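Enoyl-CoA hydratase/isomerase family protein (Bacillus anthracis, PDB 3KQF) probably catalyses the reversible hydration of the double bond of 2-enoyl-CoA thioesters, as an enoyl-CoA hydratase of the crotonase family. Local coordinates at residues T46-E51 and L101-I106; N53-I58 and K203-G208; E40-L45 and R92-M97; G208-R213 and E239-T244; Q8-D13 and V20-N25. One frame throughout, in Å; residues are numbered along the deposited sequence.

Interaction 1: residues T46-E51 and L101-I106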
# COMPACT_ATOMS: atom_id res chain seq x y z
N THR A 46 23.33 5.01 19.20
CA THR A 46 23.73 6.41 19.46
C THR A 46 25.08 6.73 18.83
O THR A 46 25.30 7.84 18.35
CB THR A 46 23.81 6.71 20.97
OG1 THR A 46 22.55 6.45 21.56
CG2 THR A 46 24.20 8.18 21.24
N GLN A 47 25.99 5.75 18.86
CA GLN A 47 27.31 5.93 18.26
C GLN A 47 27.21 6.00 16.73
O GLN A 47 27.70 6.93 16.11
CB GLN A 47 28.23 4.78 18.71
CG GLN A 47 29.66 4.85 18.18
CD GLN A 47 30.62 3.92 18.92
OE1 GLN A 47 30.21 3.03 19.68
NE2 GLN A 47 31.93 4.13 18.71
N ILE A 48 26.52 5.03 16.13
CA ILE A 48 26.35 4.98 14.68
C ILE A 48 25.63 6.23 14.13
O ILE A 48 25.96 6.72 13.05
CB ILE A 48 25.59 3.70 14.27
CG1 ILE A 48 26.44 2.47 14.61
CG2 ILE A 48 25.28 3.73 12.76
CD1 ILE A 48 25.67 1.15 14.58
N ASN A 49 24.70 6.77 14.92
CA ASN A 49 23.97 7.97 14.55
C ASN A 49 24.92 9.15 14.20
O ASN A 49 24.60 9.99 13.36
CB ASN A 49 23.01 8.35 15.68
CG ASN A 49 21.98 9.36 15.27
OD1 ASN A 49 21.04 9.03 14.54
ND2 ASN A 49 22.10 10.58 15.79
N GLU A 50 26.09 9.17 14.85
CA GLU A 50 27.09 10.23 14.65
C GLU A 50 28.29 9.82 13.79
O GLU A 50 29.26 10.56 13.69
CB GLU A 50 27.58 10.71 16.03
CG GLU A 50 26.48 11.31 16.88
CD GLU A 50 25.94 12.62 16.33
OE1 GLU A 50 26.75 13.55 16.11
OE2 GLU A 50 24.71 12.73 16.15
N GLU A 51 28.21 8.65 13.16
CA GLU A 51 29.30 8.17 12.31
C GLU A 51 29.13 8.56 10.84
O GLU A 51 28.40 7.92 10.10
CB GLU A 51 29.45 6.65 12.42
CG GLU A 51 30.12 6.17 13.70
CD GLU A 51 30.17 4.64 13.79
OE1 GLU A 51 29.67 3.95 12.88
OE2 GLU A 51 30.71 4.14 14.80
N LEU A 101 17.92 6.33 12.28
CA LEU A 101 19.33 6.43 11.90
C LEU A 101 19.40 7.10 10.53
O LEU A 101 18.54 6.86 9.66
CB LEU A 101 19.97 5.06 11.79
CG LEU A 101 20.37 4.37 13.07
CD1 LEU A 101 20.85 2.94 12.73
CD2 LEU A 101 21.45 5.19 13.79
N PRO A 102 20.42 7.94 10.31
CA PRO A 102 20.51 8.58 9.01
C PRO A 102 20.79 7.59 7.91
O PRO A 102 20.42 7.81 6.75
CB PRO A 102 21.71 9.55 9.16
CG PRO A 102 22.43 9.10 10.35
CD PRO A 102 21.43 8.47 11.25
N GLN A 103 21.46 6.50 8.26
CA GLN A 103 21.82 5.51 7.27
C GLN A 103 20.69 4.53 6.96
O GLN A 103 19.86 4.25 7.82
CB GLN A 103 22.97 4.64 7.77
CG GLN A 103 24.27 5.35 8.13
CD GLN A 103 24.35 5.85 9.57
OE1 GLN A 103 23.37 5.85 10.31
NE2 GLN A 103 25.55 6.27 9.97
N PRO A 104 20.67 3.99 5.73
CA PRO A 104 19.73 2.89 5.48
C PRO A 104 20.08 1.70 6.40
O PRO A 104 21.27 1.45 6.69
CB PRO A 104 20.03 2.52 4.02
CG PRO A 104 20.49 3.77 3.41
CD PRO A 104 21.34 4.42 4.49
N VAL A 105 19.07 0.96 6.84
CA VAL A 105 19.26 -0.18 7.72
C VAL A 105 18.60 -1.37 7.05
O VAL A 105 17.41 -1.31 6.68
CB VAL A 105 18.65 0.06 9.16
CG1 VAL A 105 18.83 -1.17 10.04
CG2 VAL A 105 19.23 1.34 9.81
N ILE A 106 19.38 -2.42 6.83
CA ILE A 106 18.91 -3.65 6.18
C ILE A 106 18.81 -4.74 7.21
O ILE A 106 19.75 -4.99 7.95
CB ILE A 106 19.92 -4.10 5.08
CG1 ILE A 106 20.17 -2.96 4.08
CG2 ILE A 106 19.43 -5.34 4.39
CD1 ILE A 106 21.25 -3.28 2.99
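Asn49 and Leu101 bring the two backbones to their nearest point, with 5.6 Å between their CA atoms. There the last turn of helix 35-49 meets the loop that runs through Leu101, Pro102 and Gln103 into strand 105-109. The side chain of Gln103 carries the polar part of the contact. Its chain bends at chi2 (88°), which turns the amide toward the helix end, and NE2 donates to Ile48 O at 3.1 Å with an N-H...O angle of 163°. The acceptor lies close to the plane of the Gln103 amide, whereas NE2 stands above the carbonyl plane of Ile48. Glu51 N reaches the same oxygen from the opposite face, so two donors grip one carbonyl at the end of the helix.

Apolar atoms fill in around this bond. The CG2 branch of Ile48 lies 3.8 Å from Gln103 OE1 and 4.2 Å from Leu101 CD2. That same leucine methyl comes within 3.8 Å of Asn49 N, and the leucine side chain slants across that of Asn49. At the partly exposed border, Asn49 OD1 touches Pro102 CD at 3.4 Å, the asparagine meeting the proline ring at about a right angle.

Gln103 NE2 also donates to Thr54 O, and Arg213 of helix 209-222 binds Glu51 O. The helix end and the loop after it are thus held by side-chain donors that reach backbone carbonyls. Gln103 OE1, by contrast, is buried against Ile48 with no polar partner in the model, so the amide is fixed chiefly through its nitrogen.

Interaction 2: residues N53-I58 and K203-G208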
# COMPACT_ATOMS: atom_id res chain seq x y z
N ASN A 53 31.37 8.27 8.54
CA ASN A 53 32.06 7.28 7.70
C ASN A 53 31.19 6.03 7.46
O ASN A 53 31.46 5.25 6.54
CB ASN A 53 33.38 6.87 8.36
CG ASN A 53 34.22 5.98 7.46
OD1 ASN A 53 34.11 6.02 6.24
ND2 ASN A 53 35.10 5.19 8.08
N THR A 54 30.16 5.84 8.29
CA THR A 54 29.27 4.68 8.16
C THR A 54 28.11 5.02 7.24
O THR A 54 27.31 5.91 7.53
CB THR A 54 28.76 4.22 9.52
OG1 THR A 54 29.87 3.80 10.31
CG2 THR A 54 27.79 3.04 9.37
N ARG A 55 28.00 4.28 6.14
CA ARG A 55 26.97 4.58 5.14
C ARG A 55 25.75 3.68 5.14
O ARG A 55 24.71 4.10 4.65
CB ARG A 55 27.60 4.57 3.73
CG ARG A 55 28.62 5.69 3.51
CD ARG A 55 29.30 5.62 2.15
NE ARG A 55 30.31 6.67 2.01
CZ ARG A 55 30.96 6.97 0.89
NH1 ARG A 55 30.71 6.31 -0.24
NH2 ARG A 55 31.85 7.94 0.90
N VAL A 56 25.88 2.47 5.67
CA VAL A 56 24.80 1.51 5.69
C VAL A 56 25.02 0.63 6.90
O VAL A 56 26.18 0.32 7.28
CB VAL A 56 24.80 0.58 4.44
CG1 VAL A 56 23.60 -0.36 4.46
CG2 VAL A 56 24.80 1.37 3.14
N VAL A 57 23.90 0.18 7.46
CA VAL A 57 23.89 -0.70 8.61
C VAL A 57 23.13 -1.99 8.28
O VAL A 57 22.06 -1.97 7.61
CB VAL A 57 23.15 -0.01 9.80
CG1 VAL A 57 23.07 -0.96 11.02
CG2 VAL A 57 23.83 1.31 10.17
N ILE A 58 23.66 -3.10 8.74
CA ILE A 58 22.99 -4.40 8.61
C ILE A 58 22.64 -4.89 10.02
O ILE A 58 23.49 -4.86 10.91
CB ILE A 58 23.87 -5.44 7.90
CG1 ILE A 58 24.16 -5.00 6.47
CG2 ILE A 58 23.16 -6.82 7.89
CD1 ILE A 58 25.31 -5.80 5.79
N LYS A 203 26.53 -1.87 -2.52
CA LYS A 203 25.99 -1.07 -3.61
C LYS A 203 25.50 0.27 -3.09
O LYS A 203 25.85 1.32 -3.62
CB LYS A 203 24.84 -1.78 -4.31
CG LYS A 203 24.17 -0.94 -5.41
CD LYS A 203 25.17 -0.39 -6.43
CE LYS A 203 24.46 0.25 -7.60
NZ LYS A 203 25.35 0.75 -8.68
N ILE A 204 24.70 0.24 -2.02
CA ILE A 204 24.16 1.49 -1.45
C ILE A 204 25.31 2.38 -0.96
O ILE A 204 25.28 3.60 -1.16
CB ILE A 204 23.14 1.19 -0.33
CG1 ILE A 204 21.94 0.46 -0.92
CG2 ILE A 204 22.69 2.49 0.34
CD1 ILE A 204 20.94 -0.11 0.11
N ALA A 205 26.33 1.76 -0.37
CA ALA A 205 27.51 2.49 0.10
C ALA A 205 28.29 3.18 -1.04
O ALA A 205 29.03 4.13 -0.78
CB ALA A 205 28.45 1.55 0.89
N SER A 206 28.20 2.65 -2.27
CA SER A 206 28.90 3.26 -3.40
C SER A 206 28.12 4.45 -4.00
O SER A 206 28.66 5.20 -4.82
CB SER A 206 29.22 2.21 -4.49
OG SER A 206 28.02 1.73 -5.09
N ASN A 207 26.86 4.61 -3.62
CA ASN A 207 26.08 5.76 -4.08
C ASN A 207 26.39 6.99 -3.21
O ASN A 207 27.08 6.87 -2.19
CB ASN A 207 24.59 5.43 -4.11
CG ASN A 207 24.27 4.40 -5.17
OD1 ASN A 207 25.03 4.25 -6.15
ND2 ASN A 207 23.16 3.67 -4.98
N GLY A 208 25.94 8.16 -3.64
CA GLY A 208 26.28 9.41 -2.94
C GLY A 208 25.69 9.41 -1.55
O GLY A 208 24.49 9.34 -1.42
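Val56, at the start of strand 56-61, packs against Ile204 and Ala205 in the last turn of helix 193-206, a helix-on-sheet contact within the crotonase fold. This is the tight, buried part. Val56 CG2 does the touching: it lies 3.7 Å from Ile204 CG2, the two side chains crossing at about a right angle, and 3.8 Å from Ala205 N. CG2 of Ile204, anti to its backbone N, is the branch that meets Val56. Ile204 also meets Thr169 of the second subunit, so the same residue serves both the core and the trimer interface.

Toward the partly exposed side the contact is made by a single long side chain. Arg55 starts with its CB 4.2 Å from Ala205 CB, then runs extended from CG to NE past the end of the helix, where Pro209 packs on it. Two backbone oxygens bind its guanidinium: NH2 meets Tyr262 O near the C-terminus, and NH1 binds the helix. Ala205 O sits at the edge of the guanidinium, in its plane, and Arg55 NH1 approaches almost in line with the Ala205 C=O bond, at 2.8 Å from Ala205 O and with an N-H...O angle of 162°.

Interaction 3: residues E40-L45 and R92-M97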
# COMPACT_ATOMS: atom_id res chain seq x y z
N GLU A 40 22.41 -2.13 25.45
CA GLU A 40 23.59 -2.19 24.57
C GLU A 40 23.28 -1.74 23.14
O GLU A 40 24.09 -1.04 22.51
CB GLU A 40 24.19 -3.60 24.55
CG GLU A 40 24.85 -4.00 25.83
CD GLU A 40 25.49 -5.38 25.79
OE1 GLU A 40 25.30 -6.11 24.80
OE2 GLU A 40 26.20 -5.72 26.76
N LEU A 41 22.12 -2.15 22.64
CA LEU A 41 21.71 -1.80 21.30
C LEU A 41 21.49 -0.28 21.20
O LEU A 41 21.95 0.34 20.26
CB LEU A 41 20.48 -2.60 20.88
CG LEU A 41 20.02 -2.50 19.43
CD1 LEU A 41 21.16 -2.75 18.43
CD2 LEU A 41 18.87 -3.49 19.21
N GLN A 42 20.82 0.31 22.19
CA GLN A 42 20.62 1.76 22.19
C GLN A 42 21.95 2.52 22.20
O GLN A 42 22.09 3.54 21.55
CB GLN A 42 19.75 2.21 23.36
CG GLN A 42 18.29 1.74 23.31
CD GLN A 42 17.44 2.28 24.45
OE1 GLN A 42 17.95 2.97 25.33
NE2 GLN A 42 16.15 1.97 24.45
N ASN A 43 22.92 2.05 22.99
CA ASN A 43 24.22 2.70 23.07
C ASN A 43 24.95 2.67 21.72
O ASN A 43 25.53 3.67 21.30
CB ASN A 43 25.08 2.08 24.18
CG ASN A 43 24.48 2.28 25.57
OD1 ASN A 43 23.59 3.09 25.77
ND2 ASN A 43 24.99 1.53 26.55
N ILE A 44 24.93 1.52 21.04
CA ILE A 44 25.60 1.41 19.73
C ILE A 44 24.84 2.23 18.68
O ILE A 44 25.46 2.84 17.82
CB ILE A 44 25.78 -0.05 19.26
CG1 ILE A 44 26.54 -0.08 17.93
CG2 ILE A 44 24.45 -0.74 19.10
CD1 ILE A 44 27.91 0.53 17.98
N LEU A 45 23.51 2.25 18.76
CA LEU A 45 22.71 3.06 17.82
C LEU A 45 23.08 4.57 17.96
O LEU A 45 23.17 5.28 16.97
CB LEU A 45 21.22 2.82 18.03
CG LEU A 45 20.74 1.43 17.57
CD1 LEU A 45 19.30 1.16 17.99
CD2 LEU A 45 20.90 1.27 16.05
N ARG A 92 10.05 -0.06 22.37
CA ARG A 92 9.55 0.86 21.34
C ARG A 92 10.56 1.98 21.04
O ARG A 92 10.73 2.34 19.87
CB ARG A 92 8.14 1.41 21.65
CG ARG A 92 8.04 2.55 22.59
CD ARG A 92 6.62 3.14 22.50
NE ARG A 92 5.59 2.12 22.73
CZ ARG A 92 5.07 1.81 23.92
NH1 ARG A 92 5.44 2.45 25.03
NH2 ARG A 92 4.15 0.86 23.99
N THR A 93 11.27 2.47 22.06
CA THR A 93 12.29 3.51 21.87
C THR A 93 13.43 3.00 20.99
O THR A 93 13.96 3.72 20.14
CB THR A 93 12.85 3.97 23.22
OG1 THR A 93 11.81 4.65 23.93
CG2 THR A 93 14.02 4.93 23.04
N THR A 94 13.82 1.76 21.20
CA THR A 94 14.89 1.16 20.40
C THR A 94 14.48 1.10 18.91
O THR A 94 15.28 1.41 18.02
CB THR A 94 15.22 -0.24 20.94
OG1 THR A 94 15.52 -0.13 22.33
CG2 THR A 94 16.41 -0.84 20.18
N MSE A 95 13.23 0.71 18.64
CA MSE A 95 12.73 0.66 17.27
C MSE A 95 12.79 2.05 16.62
O MSE A 95 13.19 2.18 15.47
CB MSE A 95 11.28 0.16 17.22
CG MSE A 95 11.02 -1.17 17.90
SE MSE A 95 12.26 -2.54 17.33
CE MSE A 95 11.61 -4.07 18.34
N GLU A 96 12.39 3.08 17.35
CA GLU A 96 12.45 4.45 16.83
C GLU A 96 13.87 4.85 16.49
O GLU A 96 14.11 5.50 15.48
CB GLU A 96 11.85 5.43 17.82
CG GLU A 96 10.38 5.20 18.02
CD GLU A 96 9.79 6.06 19.10
OE1 GLU A 96 10.45 6.23 20.16
OE2 GLU A 96 8.65 6.53 18.91
N MSE A 97 14.83 4.46 17.32
CA MSE A 97 16.23 4.80 17.07
C MSE A 97 16.76 4.12 15.81
O MSE A 97 17.56 4.72 15.07
CB MSE A 97 17.09 4.47 18.29
CG MSE A 97 16.74 5.26 19.54
SE MSE A 97 17.87 4.70 21.06
CE MSE A 97 19.53 5.20 20.27
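Leu41 opens the contact from helix 35-49, its CD2 methyl 3.7 Å from Thr94 CG2 on helix 81-99 and the two side chains crossing at about a right angle. The short helical segments run nearly parallel, 24° apart, with their axes 10.0 Å from each other.

Gln42 follows and makes the polar link. Its chain is extended beyond CG, which carries the amide across to helix 81-99, where NE2 donates to Thr94 OG1 at 3.0 Å with an N-H...O angle of 161°. The hydroxyl lies near the amide plane of Gln42. It is bonded to Met90 O one turn back as well, so that OG1 serves both helices. The aliphatic part of Gln42 rests on Met97, a selenomethionine, with CG 3.7 Å from SE.

One turn further on, Leu45 points toward helix 81-99. Met97 bends at chi3 (62°), and the bend brings its CE methyl to 3.7 Å from Leu45 CB and 3.3 Å from Gln42 O. Leu45 CD1 settles nearby, 4.0 Å from Met97 CB.

Away from this contact, helix 81-99 packs on helix 116-123 of its own chain through Met95, on Glu119 and Leu120, and Glu96 meets Leu231 of the third subunit. This is near-parallel helix packing within the crotonase fold: helix 35-49 leads to strand 56-61 and helix 81-99 to strand 105-109, neighbouring parallel strands of one sheet.

Interaction 4: residues G208-R213 and E239-T244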
# COMPACT_ATOMS: atom_id res chain seq x y z
N GLY A 208 25.94 8.16 -3.64
CA GLY A 208 26.28 9.41 -2.94
C GLY A 208 25.69 9.41 -1.55
O GLY A 208 24.49 9.34 -1.42
N PRO A 209 26.54 9.47 -0.49
CA PRO A 209 25.96 9.36 0.85
C PRO A 209 25.05 10.49 1.28
O PRO A 209 24.14 10.26 2.06
CB PRO A 209 27.18 9.24 1.78
CG PRO A 209 28.33 9.73 0.99
CD PRO A 209 28.00 9.55 -0.48
N ILE A 210 25.30 11.71 0.81
CA ILE A 210 24.42 12.84 1.16
C ILE A 210 23.08 12.58 0.48
O ILE A 210 22.01 12.74 1.09
CB ILE A 210 25.02 14.19 0.71
CG1 ILE A 210 26.30 14.48 1.49
CG2 ILE A 210 24.00 15.30 0.87
CD1 ILE A 210 27.01 15.74 1.06
N ALA A 211 23.13 12.11 -0.76
CA ALA A 211 21.94 11.81 -1.55
C ALA A 211 21.10 10.66 -0.94
O ALA A 211 19.88 10.77 -0.81
CB ALA A 211 22.34 11.45 -3.01
N VAL A 212 21.78 9.59 -0.52
CA VAL A 212 21.10 8.45 0.09
C VAL A 212 20.43 8.88 1.40
O VAL A 212 19.26 8.54 1.65
CB VAL A 212 22.05 7.26 0.31
CG1 VAL A 212 21.38 6.14 1.16
CG2 VAL A 212 22.53 6.69 -1.03
N ARG A 213 21.15 9.63 2.22
CA ARG A 213 20.61 10.11 3.50
C ARG A 213 19.42 11.02 3.29
O ARG A 213 18.41 10.90 4.00
CB ARG A 213 21.69 10.82 4.33
CG ARG A 213 22.79 9.87 4.80
CD ARG A 213 23.58 10.43 5.99
NE ARG A 213 24.62 9.51 6.45
CZ ARG A 213 25.27 9.61 7.62
NH1 ARG A 213 24.96 10.56 8.50
NH2 ARG A 213 26.20 8.72 7.93
N GLU A 239 17.55 20.51 -2.87
CA GLU A 239 18.46 21.66 -2.71
C GLU A 239 19.71 21.23 -1.96
O GLU A 239 20.77 21.81 -2.13
CB GLU A 239 17.76 22.79 -1.96
CG GLU A 239 16.54 23.33 -2.67
CD GLU A 239 16.89 24.05 -3.95
OE1 GLU A 239 16.20 23.83 -4.97
OE2 GLU A 239 17.88 24.82 -3.94
N GLY A 240 19.57 20.21 -1.11
CA GLY A 240 20.70 19.68 -0.35
C GLY A 240 21.72 18.92 -1.17
O GLY A 240 22.79 18.62 -0.67
N VAL A 241 21.40 18.55 -2.41
CA VAL A 241 22.37 17.81 -3.24
C VAL A 241 22.92 18.60 -4.40
O VAL A 241 24.04 18.34 -4.85
CB VAL A 241 21.77 16.50 -3.79
CG1 VAL A 241 21.48 15.57 -2.67
CG2 VAL A 241 20.50 16.78 -4.64
N ILE A 242 22.17 19.57 -4.89
CA ILE A 242 22.62 20.32 -6.07
C ILE A 242 23.93 21.10 -5.93
O ILE A 242 24.63 21.26 -6.93
CB ILE A 242 21.51 21.20 -6.71
CG1 ILE A 242 20.91 22.19 -5.70
CG2 ILE A 242 20.44 20.30 -7.31
CD1 ILE A 242 19.78 23.03 -6.30
N HIS A 243 24.29 21.55 -4.73
CA HIS A 243 25.55 22.32 -4.53
C HIS A 243 26.72 21.46 -4.04
O HIS A 243 27.82 21.96 -3.83
CB HIS A 243 25.31 23.46 -3.52
CG HIS A 243 26.48 24.38 -3.34
ND1 HIS A 243 27.57 24.06 -2.55
CD2 HIS A 243 26.72 25.63 -3.81
CE1 HIS A 243 28.44 25.06 -2.57
NE2 HIS A 243 27.94 26.03 -3.32
N THR A 244 26.50 20.15 -3.91
CA THR A 244 27.54 19.26 -3.38
C THR A 244 28.64 18.93 -4.37
O THR A 244 28.42 18.97 -5.58
CB THR A 244 26.92 17.92 -2.86
OG1 THR A 244 26.31 17.20 -3.93
CG2 THR A 244 25.89 18.19 -1.77
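Gly240 is the first residue of the 239-244 segment to meet helix 209-222: its backbone carbonyl oxygen lies 3.9 Å from the Ile210 CG2 methyl. Next comes Val241, whose CA is 6.2 Å from that of Ala211, the nearest backbone approach in the contact. A single methyl does most of its work. CG1 stands anti to the carbonyl carbon (chi1 -65°), 4.0 Å from Ala211 CA and 4.2 Å from Ala211 CB, with Ile210 CG2 a little farther off at 4.4 Å. The small alanine lets the valine reach the helix backbone itself.

These residues belong to the C-terminal helical region of the crotonase fold, where helices 209-222 and 227-242 pack beside each other and against another subunit of the trimer. Ala143 and Ile144 of the second subunit lie against Val241 and Ala211 respectively, and Glu239 forms a salt bridge with Arg85 of that subunit.

Past the end of helix 227-242 the chain turns at Thr244, the N-cap of helix 245-255. Its two branches have separate tasks. OG1 bonds to Val241 O at 2.7 Å, an oxygen that also accepts from Thr244 N, and it caps Arg247 N at the start of the next helix. CG2 makes the apolar contact, with Ile210. The isoleucine, extended to CD1 (chi2 176°), and the threonine reach for each other tip to tip, with Ile210 CD1 at 3.9 Å from Thr244 CG2 near the partly exposed border of the contact.

Interaction 5: residues Q8-D13 and V20-N25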
# COMPACT_ATOMS: atom_id res chain seq x y z
N GLN A 8 28.15 -7.66 25.60
CA GLN A 8 27.94 -9.08 25.85
C GLN A 8 26.73 -9.69 25.14
O GLN A 8 26.70 -10.89 24.91
CB GLN A 8 27.80 -9.34 27.35
CG GLN A 8 29.03 -9.02 28.18
CD GLN A 8 28.90 -9.51 29.61
OE1 GLN A 8 27.86 -10.04 30.01
NE2 GLN A 8 29.96 -9.34 30.40
N ASN A 9 25.74 -8.86 24.82
CA ASN A 9 24.50 -9.34 24.21
C ASN A 9 24.39 -9.05 22.71
O ASN A 9 23.49 -9.55 22.05
CB ASN A 9 23.31 -8.73 24.95
CG ASN A 9 23.23 -9.22 26.40
OD1 ASN A 9 22.99 -10.41 26.65
ND2 ASN A 9 23.39 -8.31 27.35
N ILE A 10 25.29 -8.22 22.18
CA ILE A 10 25.32 -7.96 20.74
C ILE A 10 26.77 -7.95 20.27
O ILE A 10 27.70 -7.88 21.07
CB ILE A 10 24.63 -6.64 20.34
CG1 ILE A 10 25.40 -5.43 20.88
CG2 ILE A 10 23.17 -6.60 20.81
CD1 ILE A 10 24.77 -4.12 20.45
N SER A 11 26.94 -8.04 18.95
CA SER A 11 28.25 -8.03 18.31
C SER A 11 28.19 -6.92 17.28
O SER A 11 27.16 -6.73 16.64
CB SER A 11 28.53 -9.35 17.60
OG SER A 11 28.54 -10.44 18.50
N VAL A 12 29.27 -6.15 17.15
CA VAL A 12 29.30 -5.09 16.14
C VAL A 12 30.51 -5.35 15.27
O VAL A 12 31.61 -5.53 15.79
CB VAL A 12 29.40 -3.69 16.76
CG1 VAL A 12 29.50 -2.63 15.67
CG2 VAL A 12 28.22 -3.41 17.64
N ASP A 13 30.32 -5.40 13.95
CA ASP A 13 31.42 -5.67 13.02
C ASP A 13 31.49 -4.63 11.90
O ASP A 13 30.53 -4.47 11.11
CB ASP A 13 31.30 -7.07 12.43
CG ASP A 13 32.49 -7.44 11.55
OD1 ASP A 13 33.54 -6.75 11.59
OD2 ASP A 13 32.39 -8.44 10.82
N VAL A 20 28.39 -1.29 8.69
CA VAL A 20 28.46 -1.85 10.03
C VAL A 20 27.38 -2.92 10.14
O VAL A 20 26.26 -2.70 9.68
CB VAL A 20 28.30 -0.78 11.15
CG1 VAL A 20 26.98 -0.10 11.08
CG2 VAL A 20 28.54 -1.42 12.54
N LYS A 21 27.73 -4.06 10.72
CA LYS A 21 26.79 -5.18 10.90
C LYS A 21 26.62 -5.40 12.38
O LYS A 21 27.60 -5.69 13.08
CB LYS A 21 27.31 -6.46 10.23
CG LYS A 21 26.38 -7.65 10.36
CD LYS A 21 26.92 -8.94 9.76
CE LYS A 21 28.07 -9.50 10.57
NZ LYS A 21 28.40 -10.89 10.17
N ILE A 22 25.39 -5.23 12.86
CA ILE A 22 25.06 -5.44 14.25
C ILE A 22 24.35 -6.79 14.37
O ILE A 22 23.38 -7.03 13.66
CB ILE A 22 24.10 -4.35 14.77
CG1 ILE A 22 24.69 -2.95 14.54
CG2 ILE A 22 23.80 -4.58 16.24
CD1 ILE A 22 23.75 -1.82 14.91
N SER A 23 24.85 -7.67 15.22
CA SER A 23 24.25 -8.99 15.38
C SER A 23 23.73 -9.22 16.80
O SER A 23 24.50 -9.12 17.77
CB SER A 23 25.28 -10.08 15.07
OG SER A 23 25.86 -9.94 13.80
N LEU A 24 22.44 -9.52 16.94
CA LEU A 24 21.91 -9.87 18.26
C LEU A 24 22.67 -11.14 18.64
O LEU A 24 22.77 -12.06 17.83
CB LEU A 24 20.40 -10.10 18.24
CG LEU A 24 19.53 -8.95 17.72
CD1 LEU A 24 18.06 -9.31 17.83
CD2 LEU A 24 19.79 -7.64 18.46
N ASN A 25 23.21 -11.19 19.85
CA ASN A 25 24.07 -12.29 20.28
C ASN A 25 23.65 -12.99 21.58
O ASN A 25 24.39 -12.98 22.57
CB ASN A 25 25.51 -11.78 20.40
CG ASN A 25 26.52 -12.90 20.53
OD1 ASN A 25 26.33 -14.00 20.00
ND2 ASN A 25 27.64 -12.62 21.22
O HOH W 1 25.11 -12.96 25.15
O HOH W 2 28.78 -10.23 22.50
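Val12 and Val20 meet with slanting side chains, Val12 CG1 only 3.5 Å from Val20 CG2, tighter than usual carbon contact. Both of these methyls stand anti to their own backbone N. On the same face as Val12, Ile10 lies near Leu24; in one of the two modelled conformers of Ile10, its CG2 is 4.2 Å from Leu24 CD2.

The other face carries Ser11 beside Ser23 and Asp13 beside Lys21. Lys21 bends at chi3 and its amine forms a salt bridge with Glu194; Asp13 OD2 lies 4.7 Å from Lys21 NZ, without contact.

Beneath these side chains is an antiparallel beta hairpin. Ser11 with Ser23 and Asp13 with Lys21 are hydrogen-bonded pairs, the bond from Ser23 N to Ser11 O measuring 2.9 Å; Ile10-Leu24 and Val12-Ile22 are non-hydrogen-bonded. Beyond the Ile10-Leu24 pair, Asn25 N donates to Asn9 O at 2.8 Å, and a water links Asn25 ND2 to Ile10 O.

Strand 10-13 is outermost in the six-stranded sheet of the chain, and strand 19-24 joins it to strand 56-61. Helix 35-49 covers the apolar face, with Ile44 against Ile10 and Val12, and Ile48 against Ile22.

Along the chain, interaction 5 closes first; interactions 1, 2 and 3 interleave, and interaction 4 follows interaction 2, sharing Gly208 with it. The six-stranded sheet ties three of them together: strands 10-13, 19-24, 56-61 and 105-109 lie in that order across it, through interactions 5, 2 and 1. Helix 35-49 serves both interactions 1 and 3, whose centres are about 11 Å apart, and its Glu40 also binds the backbone at Gln8 and Asn9 in interaction 5. Arg213 of interaction 4 bonds Glu51 O of interaction 1 and, weakly, Thr54 O of interaction 2. Interactions 4 and 5, with centres about 30 Å apart, run from a face packed on the second subunit to the outer strand of the sheet.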